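PDB 3GBV: putative LacI-family transcriptional regulator from Bacteroides fragilis, which probably regulates transcription as a LacI-family protein whose periplasmic-binding-protein domain is expected to sense a small effector. Local coordinates for residues G21-D26 / E255-N260. Numbering follows the deposited sequence.
Sequences GEYWTD and ELQGFN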
loop_
_atom_site.group_PDB
_atom_site.type_symbol
_atom_site.label_atom_id
_atom_site.label_comp_id
_atom_site.label_asym_id
_atom_site.label_seq_id
_atom_site.Cartn_x
_atom_site.Cartn_y
_atom_site.Cartn_z
ATOM N N GLY A 21 14.774 -12.467 -10.452
ATOM C CA GLY A 21 13.678 -11.642 -10.936
ATOM C C GLY A 21 12.321 -12.233 -10.571
ATOM O O GLY A 21 11.288 -11.570 -10.696
ATOM N N GLU A 22 12.308 -13.488 -10.133
ATOM C CA GLU A 22 11.047 -14.109 -9.744
ATOM C C GLU A 22 10.721 -13.641 -8.329
ATOM O O GLU A 22 11.497 -12.899 -7.728
ATOM C CB GLU A 22 11.130 -15.640 -9.830
ATOM C CG GLU A 22 11.112 -16.148 -11.272
ATOM C CD GLU A 22 11.022 -17.664 -11.389
ATOM O OE1 GLU A 22 11.920 -18.366 -10.873
ATOM O OE2 GLU A 22 10.054 -18.157 -12.008
ATOM N N TYR A 23 9.583 -14.070 -7.802
ATOM C CA TYR A 23 9.158 -13.641 -6.483
ATOM C C TYR A 23 10.191 -13.677 -5.359
ATOM O O TYR A 23 10.354 -12.706 -4.635
ATOM C CB TYR A 23 7.936 -14.433 -6.025
ATOM C CG TYR A 23 7.446 -13.971 -4.674
ATOM C CD1 TYR A 23 6.731 -12.779 -4.542
ATOM C CD2 TYR A 23 7.755 -14.688 -3.518
ATOM C CE1 TYR A 23 6.342 -12.309 -3.288
ATOM C CE2 TYR A 23 7.374 -14.229 -2.262
ATOM C CZ TYR A 23 6.670 -13.041 -2.152
ATOM O OH TYR A 23 6.318 -12.588 -0.907
ATOM N N TRP A 24 10.887 -14.795 -5.223
ATOM C CA TRP A 24 11.843 -14.967 -4.140
ATOM C C TRP A 24 13.071 -14.068 -4.128
ATOM O O TRP A 24 13.711 -13.898 -3.081
ATOM C CB TRP A 24 12.249 -16.440 -4.068
ATOM C CG TRP A 24 11.043 -17.324 -4.039
ATOM C CD1 TRP A 24 10.529 -18.057 -5.078
ATOM C CD2 TRP A 24 10.135 -17.484 -2.952
ATOM N NE1 TRP A 24 9.349 -18.658 -4.699
ATOM C CE2 TRP A 24 9.082 -18.320 -3.390
ATOM C CE3 TRP A 24 10.096 -16.996 -1.636
ATOM C CZ2 TRP A 24 8.010 -18.682 -2.573
ATOM C CZ3 TRP A 24 9.030 -17.351 -0.818
ATOM C CH2 TRP A 24 8.001 -18.189 -1.292
ATOM N N THR A 25 13.404 -13.484 -5.271
ATOM C CA THR A 25 14.562 -12.599 -5.320
ATOM C C THR A 25 14.415 -11.439 -4.315
ATOM O O THR A 25 15.384 -11.010 -3.694
ATOM C CB THR A 25 14.751 -12.051 -6.741
ATOM O OG1 THR A 25 15.037 -13.143 -7.624
ATOM C CG2 THR A 25 15.897 -11.060 -6.791
ATOM N N ASP A 26 13.194 -10.946 -4.146
ATOM C CA ASP A 26 12.953 -9.854 -3.215
ATOM C C ASP A 26 13.049 -10.314 -1.754
ATOM O O ASP A 26 13.604 -9.610 -0.907
ATOM C CB ASP A 26 11.596 -9.223 -3.491
ATOM C CG ASP A 26 11.607 -8.360 -4.739
ATOM O OD1 ASP A 26 12.530 -7.526 -4.864
ATOM O OD2 ASP A 26 10.694 -8.507 -5.586
ATOM N N GLU A 255 10.164 -8.180 0.486
ATOM C CA GLU A 255 11.410 -7.699 1.093
ATOM C C GLU A 255 11.296 -7.731 2.620
ATOM O O GLU A 255 12.158 -8.282 3.303
ATOM C CB GLU A 255 11.734 -6.257 0.651
ATOM C CG GLU A 255 11.760 -6.006 -0.860
ATOM C CD GLU A 255 10.362 -5.827 -1.482
ATOM O OE1 GLU A 255 9.355 -5.813 -0.733
ATOM O OE2 GLU A 255 10.278 -5.694 -2.727
ATOM N N LEU A 256 10.224 -7.134 3.143
ATOM C CA LEU A 256 9.981 -7.077 4.582
ATOM C C LEU A 256 9.754 -8.457 5.204
ATOM O O LEU A 256 10.122 -8.689 6.360
ATOM C CB LEU A 256 8.777 -6.180 4.882
ATOM C CG LEU A 256 8.463 -5.860 6.350
ATOM C CD1 LEU A 256 9.676 -5.212 7.014
ATOM C CD2 LEU A 256 7.258 -4.923 6.412
ATOM N N GLN A 257 9.154 -9.378 4.453
ATOM C CA GLN A 257 8.929 -10.711 4.994
ATOM C C GLN A 257 10.262 -11.407 5.253
ATOM O O GLN A 257 10.423 -12.105 6.252
ATOM C CB GLN A 257 8.083 -11.553 4.040
ATOM C CG GLN A 257 6.617 -11.162 4.022
ATOM C CD GLN A 257 5.780 -12.052 3.127
ATOM O OE1 GLN A 257 5.926 -13.268 3.134
ATOM N NE2 GLN A 257 4.882 -11.447 2.368
ATOM N N GLY A 258 11.215 -11.219 4.349
ATOM C CA GLY A 258 12.513 -11.848 4.525
ATOM C C GLY A 258 13.271 -11.171 5.653
ATOM O O GLY A 258 13.861 -11.824 6.519
ATOM N N PHE A 259 13.246 -9.845 5.640
ATOM C CA PHE A 259 13.921 -9.073 6.661
ATOM C C PHE A 259 13.389 -9.484 8.036
ATOM O O PHE A 259 14.159 -9.843 8.925
ATOM C CB PHE A 259 13.678 -7.582 6.432
ATOM C CG PHE A 259 14.468 -6.700 7.345
ATOM C CD1 PHE A 259 15.782 -6.361 7.038
ATOM C CD2 PHE A 259 13.916 -6.245 8.538
ATOM C CE1 PHE A 259 16.542 -5.580 7.902
ATOM C CE2 PHE A 259 14.667 -5.463 9.412
ATOM C CZ PHE A 259 15.988 -5.131 9.091
ATOM N N ASN A 260 12.070 -9.443 8.202
ATOM C CA ASN A 260 11.441 -9.810 9.471
ATOM C C ASN A 260 11.725 -11.239 9.931
ATOM O O ASN A 260 11.836 -11.492 11.129
ATOM C CB ASN A 260 9.934 -9.594 9.389
ATOM C CG ASN A 260 9.549 -8.159 9.632
ATOM O OD1 ASN A 260 10.319 -7.244 9.347
ATOM N ND2 ASN A 260 8.348 -7.948 10.153
#
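Asp26 and Glu255 bring the two backbones closest, their CA atoms 5.1 Å apart, where the first turn of helix 23-37 meets the start of helix 254-270. The carbonyl O of Asp26 lies 3.5 Å from CA of Glu255 in a CA-H...O contact with 154° at the hydrogen, a polarised C-H facing a peptide oxygen. Beside this backbone contact the two acidic side chains run side by side in the same direction. The chain of Glu255 bends at its second torsion (chi2 80°), which turns the carboxylate alongside the side chain of Asp26 and sets OE2 3.8 Å from CB of Asp26. The carboxylate planes are 47° apart, and OD1 of Asp26 stays 3.6 Å from OE2 of Glu255. Both residues remain partly exposed, a setting that suits acids, since water can screen their charges; Pro254 adds nonpolar contact to Asp26.

Deeper in, Tyr23 can bury a large, mostly nonpolar ring while its hydroxyl stays among polar groups. With CG anti to the backbone N (chi1 -178°), its OH comes near the amide end of Gln257, too far for a hydrogen bond; Gln257, long and uncharged, suits this buried place. The side chain of Tyr23 also touches Asp232, Gln252 and Pro254, and lies about 4 Å from a 1,2-ethanediol, probably from the crystallisation liquor, whose position would be consistent with the interlobe cleft where relatives bind effectors. Farther along helix 23-37, Phe259 packs on Glu33, Ala34 and Thr37. The direct contact is van der Waals packing plus one C-H...O contact, with no hydrogen bond; the neighbouring carboxylates, if both ionised, probably repel mildly and may raise each other's proton affinity.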